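Local coordinates for ASCH domain (PDB 3S9X), which is of unknown function but, as an ASCH domain of the PUA clan, may bind RNA, at residues 30-35 against 77-82; 54-59 against 112-117; 101-106 against 123-128. All coordinates share one frame; numbering follows the deposited sequence. Where two conformers were deposited one is given.

Contact 1: residues 30-35 against 77-82; sequences TSFSAD and GHLQVV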
# COMPACT_ATOMS: atom_id res chain seq x y z
N THR A 30 -8.17 6.68 13.23
CA THR A 30 -7.70 8.07 13.13
C THR A 30 -6.88 8.49 11.93
O THR A 30 -6.53 9.64 11.79
CB THR A 30 -6.83 8.41 14.43
OG1 THR A 30 -5.69 7.53 14.41
CG2 THR A 30 -7.64 8.13 15.69
N SER A 31 -6.60 7.50 11.06
CA SER A 31 -5.69 7.65 9.90
C SER A 31 -6.28 6.95 8.69
O SER A 31 -6.61 5.80 8.74
CB SER A 31 -4.30 7.15 10.25
OG SER A 31 -3.38 7.31 9.21
N PHE A 32 -6.48 7.74 7.65
CA PHE A 32 -7.27 7.32 6.48
C PHE A 32 -6.65 7.85 5.20
O PHE A 32 -6.09 8.94 5.15
CB PHE A 32 -8.73 7.91 6.55
CG PHE A 32 -9.43 7.67 7.81
CD1 PHE A 32 -10.23 6.53 7.96
CD2 PHE A 32 -9.28 8.51 8.90
CE1 PHE A 32 -10.93 6.34 9.11
CE2 PHE A 32 -9.92 8.30 10.05
CZ PHE A 32 -10.81 7.22 10.18
N SER A 33 -6.77 7.06 4.13
CA SER A 33 -6.41 7.54 2.79
C SER A 33 -7.24 6.77 1.72
O SER A 33 -7.95 5.80 2.06
CB SER A 33 -4.95 7.25 2.54
OG SER A 33 -4.65 5.89 2.44
N ALA A 34 -7.13 7.24 0.48
CA ALA A 34 -7.77 6.61 -0.67
C ALA A 34 -6.81 6.71 -1.83
O ALA A 34 -6.35 7.77 -2.16
CB ALA A 34 -9.15 7.28 -1.03
N ASP A 35 -6.44 5.58 -2.43
CA ASP A 35 -5.46 5.59 -3.53
C ASP A 35 -5.51 4.21 -4.21
O ASP A 35 -5.99 3.23 -3.66
CB ASP A 35 -4.05 5.77 -2.90
CG ASP A 35 -3.20 6.89 -3.50
OD1 ASP A 35 -1.97 6.62 -3.70
OD2 ASP A 35 -3.63 8.04 -3.67
N GLY A 77 -3.02 0.30 11.91
CA GLY A 77 -4.39 0.73 12.13
C GLY A 77 -4.91 1.73 11.08
O GLY A 77 -6.13 2.05 11.03
N HIS A 78 -4.03 2.26 10.22
CA HIS A 78 -4.46 3.05 9.09
C HIS A 78 -5.46 2.28 8.20
O HIS A 78 -5.21 1.12 7.89
CB HIS A 78 -3.21 3.43 8.26
CG HIS A 78 -3.52 4.26 7.07
ND1 HIS A 78 -3.63 5.64 7.11
CD2 HIS A 78 -3.65 3.94 5.76
CE1 HIS A 78 -3.86 6.10 5.89
NE2 HIS A 78 -3.86 5.09 5.05
N LEU A 79 -6.46 3.00 7.70
CA LEU A 79 -7.35 2.47 6.69
C LEU A 79 -7.12 3.18 5.35
O LEU A 79 -7.10 4.38 5.26
CB LEU A 79 -8.82 2.74 7.07
CG LEU A 79 -9.33 2.01 8.29
CD1 LEU A 79 -10.76 2.47 8.63
CD2 LEU A 79 -9.32 0.50 8.04
N GLN A 80 -6.96 2.35 4.32
CA GLN A 80 -6.86 2.83 2.96
C GLN A 80 -8.05 2.26 2.16
O GLN A 80 -8.22 1.02 2.08
CB GLN A 80 -5.55 2.47 2.27
CG GLN A 80 -5.48 2.86 0.84
CD GLN A 80 -4.22 2.53 0.12
OE1 GLN A 80 -3.18 2.28 0.76
NE2 GLN A 80 -4.27 2.54 -1.24
N VAL A 81 -8.79 3.16 1.50
CA VAL A 81 -9.69 2.77 0.47
C VAL A 81 -8.82 2.49 -0.75
O VAL A 81 -8.20 3.41 -1.31
CB VAL A 81 -10.80 3.82 0.16
CG1 VAL A 81 -11.67 3.30 -0.97
CG2 VAL A 81 -11.56 4.19 1.45
N VAL A 82 -8.81 1.24 -1.16
CA VAL A 82 -8.06 0.76 -2.36
C VAL A 82 -8.95 0.95 -3.55
O VAL A 82 -10.00 0.32 -3.65
CB VAL A 82 -7.60 -0.69 -2.19
CG1 VAL A 82 -6.85 -1.17 -3.46
CG2 VAL A 82 -6.82 -0.88 -0.88
O HOH W 1 -6.07 4.69 12.67
O HOH W 2 -7.34 4.31 10.91

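Contact 2: residues 54-59 against 112-117; sequences GEKRAS and ASEGEG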
# COMPACT_ATOMS: atom_id res chain seq x y z
N GLY A 54 -7.34 -11.35 -1.24
CA GLY A 54 -6.44 -11.86 -0.22
C GLY A 54 -5.12 -12.41 -0.72
O GLY A 54 -4.39 -13.03 0.05
N GLU A 55 -4.83 -12.20 -2.00
CA GLU A 55 -3.57 -12.64 -2.55
C GLU A 55 -2.39 -11.66 -2.35
O GLU A 55 -1.25 -12.08 -2.25
CB GLU A 55 -3.76 -12.88 -4.04
CG GLU A 55 -4.59 -14.04 -4.44
CD GLU A 55 -3.74 -15.27 -4.27
OE1 GLU A 55 -2.80 -15.54 -5.12
OE2 GLU A 55 -3.97 -15.91 -3.23
N LYS A 56 -2.69 -10.38 -2.25
CA LYS A 56 -1.69 -9.34 -1.99
C LYS A 56 -2.03 -8.80 -0.62
O LYS A 56 -3.11 -8.27 -0.41
CB LYS A 56 -1.69 -8.25 -3.06
CG LYS A 56 -0.80 -7.04 -2.68
CD LYS A 56 -0.52 -6.12 -3.82
CE LYS A 56 0.64 -5.19 -3.54
NZ LYS A 56 1.90 -5.99 -3.71
N ARG A 57 -1.07 -8.99 0.30
CA ARG A 57 -1.28 -8.68 1.73
C ARG A 57 -0.15 -7.82 2.27
O ARG A 57 -0.03 -7.63 3.49
CB ARG A 57 -1.39 -10.01 2.52
CG ARG A 57 -2.50 -10.92 2.05
CD ARG A 57 -2.54 -12.19 2.91
NE ARG A 57 -1.28 -12.96 2.80
CZ ARG A 57 -0.91 -13.74 1.78
NH1 ARG A 57 0.29 -14.32 1.83
NH2 ARG A 57 -1.74 -13.96 0.73
N ALA A 58 0.68 -7.26 1.38
CA ALA A 58 1.85 -6.47 1.80
C ALA A 58 2.23 -5.59 0.63
O ALA A 58 1.87 -5.83 -0.54
CB ALA A 58 2.99 -7.36 2.23
N SER A 59 2.98 -4.56 0.95
CA SER A 59 3.58 -3.64 -0.01
C SER A 59 4.81 -3.02 0.58
O SER A 59 5.05 -3.16 1.77
CB SER A 59 2.58 -2.59 -0.39
OG SER A 59 2.29 -1.69 0.64
N ALA A 112 6.24 -13.31 -1.69
CA ALA A 112 4.97 -14.07 -1.83
C ALA A 112 3.77 -13.33 -1.22
O ALA A 112 2.70 -13.33 -1.75
CB ALA A 112 5.14 -15.53 -1.25
N SER A 113 3.98 -12.65 -0.07
CA SER A 113 2.95 -11.83 0.58
C SER A 113 2.53 -10.69 -0.29
O SER A 113 1.36 -10.27 -0.29
CB SER A 113 3.44 -11.28 1.93
OG SER A 113 3.58 -12.38 2.78
N GLU A 114 3.48 -10.09 -1.02
CA GLU A 114 3.13 -9.03 -1.97
C GLU A 114 2.26 -9.59 -3.10
O GLU A 114 1.48 -8.84 -3.69
CB GLU A 114 4.32 -8.31 -2.52
CG GLU A 114 5.04 -7.36 -1.55
CD GLU A 114 5.37 -6.01 -2.17
OE1 GLU A 114 6.52 -5.57 -2.07
OE2 GLU A 114 4.43 -5.42 -2.80
N GLY A 115 2.40 -10.87 -3.42
CA GLY A 115 1.43 -11.63 -4.20
C GLY A 115 1.29 -11.37 -5.67
O GLY A 115 0.32 -11.81 -6.29
N GLU A 116 2.25 -10.65 -6.26
CA GLU A 116 2.20 -10.29 -7.70
C GLU A 116 2.94 -11.29 -8.60
O GLU A 116 3.82 -12.07 -8.16
CB GLU A 116 2.72 -8.87 -7.90
CG GLU A 116 1.86 -7.79 -7.23
CD GLU A 116 2.49 -6.43 -7.36
OE1 GLU A 116 2.48 -5.92 -8.49
OE2 GLU A 116 2.91 -5.86 -6.32
N GLY A 117 2.54 -11.30 -9.87
CA GLY A 117 3.12 -12.25 -10.84
C GLY A 117 3.04 -13.67 -10.33
O GLY A 117 2.02 -14.13 -9.86
O HOH W 3 0.09 -14.33 -1.71
O HOH W 4 1.12 -12.06 4.69

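Contact 3: residues 101-106 against 123-128; sequences CQYNQV and WWQEAH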
# COMPACT_ATOMS: atom_id res chain seq x y z
N CYS A 101 13.52 -3.10 5.93
CA CYS A 101 14.61 -4.03 5.52
C CYS A 101 15.23 -3.51 4.27
O CYS A 101 14.64 -2.72 3.56
CB CYS A 101 14.20 -5.52 5.24
SG CYS A 101 13.32 -5.73 3.62
N GLN A 102 16.49 -3.91 4.05
CA GLN A 102 17.16 -3.53 2.82
C GLN A 102 16.54 -4.22 1.64
O GLN A 102 16.17 -5.38 1.72
CB GLN A 102 18.68 -3.76 2.86
CG GLN A 102 19.35 -2.77 3.76
CD GLN A 102 20.88 -2.86 3.66
OE1 GLN A 102 21.48 -3.65 2.81
NE2 GLN A 102 21.50 -2.14 4.45
N TYR A 103 16.54 -3.53 0.51
CA TYR A 103 16.10 -4.10 -0.75
C TYR A 103 16.75 -5.48 -1.03
O TYR A 103 16.02 -6.46 -1.29
CB TYR A 103 16.34 -3.09 -1.88
CG TYR A 103 16.03 -3.67 -3.24
CD1 TYR A 103 14.80 -3.47 -3.88
CD2 TYR A 103 16.95 -4.43 -3.92
CE1 TYR A 103 14.53 -4.02 -5.07
CE2 TYR A 103 16.69 -5.01 -5.16
CZ TYR A 103 15.47 -4.81 -5.72
OH TYR A 103 15.12 -5.26 -6.94
N ASN A 104 18.07 -5.57 -0.81
CA ASN A 104 18.77 -6.79 -1.12
C ASN A 104 18.58 -7.92 -0.10
O ASN A 104 19.14 -8.97 -0.27
CB ASN A 104 20.25 -6.54 -1.36
CG ASN A 104 20.96 -5.82 -0.27
OD1 ASN A 104 20.52 -5.77 0.84
ND2 ASN A 104 22.18 -5.26 -0.62
N GLN A 105 17.83 -7.64 0.96
CA GLN A 105 17.53 -8.60 1.98
C GLN A 105 16.07 -9.03 1.97
O GLN A 105 15.66 -9.85 2.80
CB GLN A 105 17.89 -8.08 3.37
CG GLN A 105 19.37 -7.80 3.47
CD GLN A 105 20.21 -9.02 3.35
OE1 GLN A 105 20.03 -9.95 4.16
NE2 GLN A 105 21.09 -9.08 2.35
N VAL A 106 15.27 -8.54 1.03
CA VAL A 106 13.89 -8.98 0.92
C VAL A 106 13.80 -10.46 0.72
O VAL A 106 14.51 -11.02 -0.09
CB VAL A 106 13.17 -8.19 -0.19
CG1 VAL A 106 11.77 -8.83 -0.51
CG2 VAL A 106 13.00 -6.70 0.24
N TRP A 123 10.60 -12.25 -9.67
CA TRP A 123 9.59 -11.37 -10.27
C TRP A 123 9.48 -10.07 -9.47
O TRP A 123 9.44 -9.00 -10.01
CB TRP A 123 8.24 -12.12 -10.32
CG TRP A 123 7.19 -11.47 -11.17
CD1 TRP A 123 6.82 -11.84 -12.47
CD2 TRP A 123 6.39 -10.38 -10.83
NE1 TRP A 123 5.86 -11.03 -12.91
CE2 TRP A 123 5.61 -10.07 -11.98
CE3 TRP A 123 6.32 -9.57 -9.76
CZ2 TRP A 123 4.66 -9.04 -12.02
CZ3 TRP A 123 5.39 -8.53 -9.78
CH2 TRP A 123 4.60 -8.24 -10.92
N TRP A 124 9.43 -10.20 -8.15
CA TRP A 124 9.40 -9.07 -7.23
C TRP A 124 10.58 -8.14 -7.51
O TRP A 124 10.39 -6.89 -7.53
CB TRP A 124 9.35 -9.61 -5.76
CG TRP A 124 9.29 -8.49 -4.73
CD1 TRP A 124 8.18 -8.04 -4.07
CD2 TRP A 124 10.39 -7.71 -4.27
NE1 TRP A 124 8.53 -7.00 -3.23
CE2 TRP A 124 9.88 -6.78 -3.32
CE3 TRP A 124 11.78 -7.72 -4.53
CZ2 TRP A 124 10.69 -5.81 -2.69
CZ3 TRP A 124 12.53 -6.75 -3.91
CH2 TRP A 124 12.02 -5.82 -3.04
N GLN A 125 11.78 -8.75 -7.68
CA GLN A 125 12.98 -7.92 -7.90
C GLN A 125 12.91 -7.15 -9.18
O GLN A 125 13.27 -5.98 -9.24
CB GLN A 125 14.25 -8.78 -7.87
CG GLN A 125 14.55 -9.28 -6.51
CD GLN A 125 15.64 -10.34 -6.51
OE1 GLN A 125 15.80 -11.07 -7.47
NE2 GLN A 125 16.32 -10.48 -5.40
N GLU A 126 12.52 -7.82 -10.25
CA GLU A 126 12.52 -7.22 -11.58
C GLU A 126 11.60 -6.02 -11.52
O GLU A 126 11.98 -4.84 -11.86
CB GLU A 126 12.12 -8.30 -12.63
N ALA A 127 10.39 -6.24 -10.98
CA ALA A 127 9.40 -5.18 -10.87
C ALA A 127 9.80 -3.97 -9.98
O ALA A 127 9.76 -2.80 -10.39
CB ALA A 127 8.08 -5.76 -10.41
N HIS A 128 10.30 -4.27 -8.82
CA HIS A 128 10.67 -3.22 -7.90
C HIS A 128 11.94 -2.49 -8.33
O HIS A 128 12.05 -1.30 -8.09
CB HIS A 128 10.77 -3.75 -6.47
CG HIS A 128 9.44 -4.00 -5.84
ND1 HIS A 128 8.73 -5.16 -6.03
CD2 HIS A 128 8.64 -3.17 -5.13
CE1 HIS A 128 7.55 -5.03 -5.44
NE2 HIS A 128 7.50 -3.84 -4.85
O HOH W 5 16.35 -8.12 -3.54

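Contact 1: residues 30-35 against 77-82
The H78 imidazole lies over the backbone of S31 to S33 and holds a serine at each ring nitrogen. S31 OG is 2.7 Å from H78 ND1, in the ring plane. S33 OG is 2.8 Å from H78 NE2, at the ring edge. Both pairs are hydrogen bonds, and either partner could donate. Two bonds from segment 30-35 fix the rotation of the ring. With CG anti to the backbone N (chi1 -180°), H78 reaches across to that segment. Beneath the ring, strands 32-35 and 79-83 run parallel. Backbone bonds alternate between the segments: L79 N gives to S31 O, S33 N to L79 O, V81 N to S33 O and D35 N to V81 O. This pair forms one margin of the mixed sheet of the ASCH domain, with 32-35 as the outermost strand in the chain. On the face of F32 and A34, F32 CE1 packs on L79 CD1 at 3.9 Å, the two side chains side by side. A34 CB meets V81 CB at 4.0 Å. Helix 8-19 covers this face, with L14 against F32 and S10 against A34 and V81. On the S33 face, the extended Q80 side chain passes S33 OG and sends NE2 to D35 O at 3.0 Å. This donor sits above the carbonyl plane. Water 2 bridges S31 O and G77 O, donating to both.

Contact 2: residues 54-59 against 112-117
R57 N donates to S113 O at 2.8 Å, a nearly straight bond (170°) that ties the loop before strand 58-62 to the last turn of helix 108-114. G115 leaves the helix with positive phi, and its CA comes within 3.3 Å of E55 O in a CA-H...O contact. The K56 side chain lies alongside E114, its aliphatic carbons passing over E114 O. A bend at the last torsion (chi4 77°) turns the ammonium into a cluster of acceptors. K56 NZ bonds to E114 OE2 at 2.7 Å, on the anti lone pair. It meets E116 OE2 at 2.8 Å and E114 O at 2.9 Å, and has a weak bond to A58 O. Two carboxylates thus share one buried lysine. G54 and K56 fit the GxK start of the motif that marks ASCH domains, so this lysine may belong to the functional pocket. E114 CG packs near A58 O, and A58 CB touches S113 CB. R57 bends at chi3, and its NH2 donates to G54 O at 2.9 Å, in the guanidinium plane. Water 3 links E55 O with A112 O, and water 4 links R57 NE with S113 OG. E55 forms a salt bridge with K119, and L50 and I51 of helix 41-52 pack on the K56 chain. The other carboxylate oxygen of E114 accepts from W124. The contact ties the start of strand 58-62, next to strand 148-158, to the end of helix 108-114, with helices 41-52 and 121-139 adjoining.

Contact 3: residues 101-106 against 123-128
Y103 carries its ring alongside W124, starting from a short 3-10 turn that follows strand 89-102. CG is anti to the backbone N (chi1 175°), which extends the phenol toward helix 121-139. The tyrosine and the indole slide past each other in opposite directions. Their rings meet obliquely, with planes at 37° and the centroid of the tyrosine ring 5.3 Å from that of the six-membered ring of W124. The closest carbons are Y103 CE1 and W124 CZ3, 3.6 Å apart. H128 CB approaches the edge of the tyrosine ring, near its plane. Y103 OH ends by the helix backbone, 3.0 Å from Q125 O. Q125 O lies at the edge of the phenol ring, near its plane. F143 meets the tyrosine edge-to-face, and F132 packs on it too, so the ring is buried among aromatics. The carbonyl of Y103 takes a different route to the helix: water 5 donates to Y103 O and accepts from Q125 NE2. The turn is closed by Q105 N to Q102 O and by V106 N to Y103 O. The turn that follows strand 89-102 of the ASCH sheet, with V106 after it, packs against the long helix 121-139. V106 comes next, its side chain crossing that of W124 at about a right angle. V106 CG1 sits over one face of the indole, 3.8 Å from the centroid of the six-membered ring and only 7° off its normal, a CH-pi contact. V106 CG2 reaches W124 CH2 at 3.5 Å. H128 ND1 lies over the rim of the opposite indole face and donates to W124 O at 2.8 Å, which also accepts the helical bond from H128 N. L149 of strand 148-158 packs against both V106 and W124.

In the fold
All three contacts reach the same mixed sheet. Contact 1 is strand pairing at one margin. Contact 2 joins the approach to the other outermost strand, 58-62, to a helix end. Contact 3 sets the turn after a long strand against a helix. Contacts 1 and 2 are partly buried and mainly polar, one built on backbone and serine-histidine bonds, the other on a salt-bridge network. Contact 3 is buried and mostly aromatic and apolar. Contacts 2 and 3 touch through the bond between E114 and W124, and E116 packs on W123. Contact 1 stands apart, its centre about 25 Å from that of contact 3.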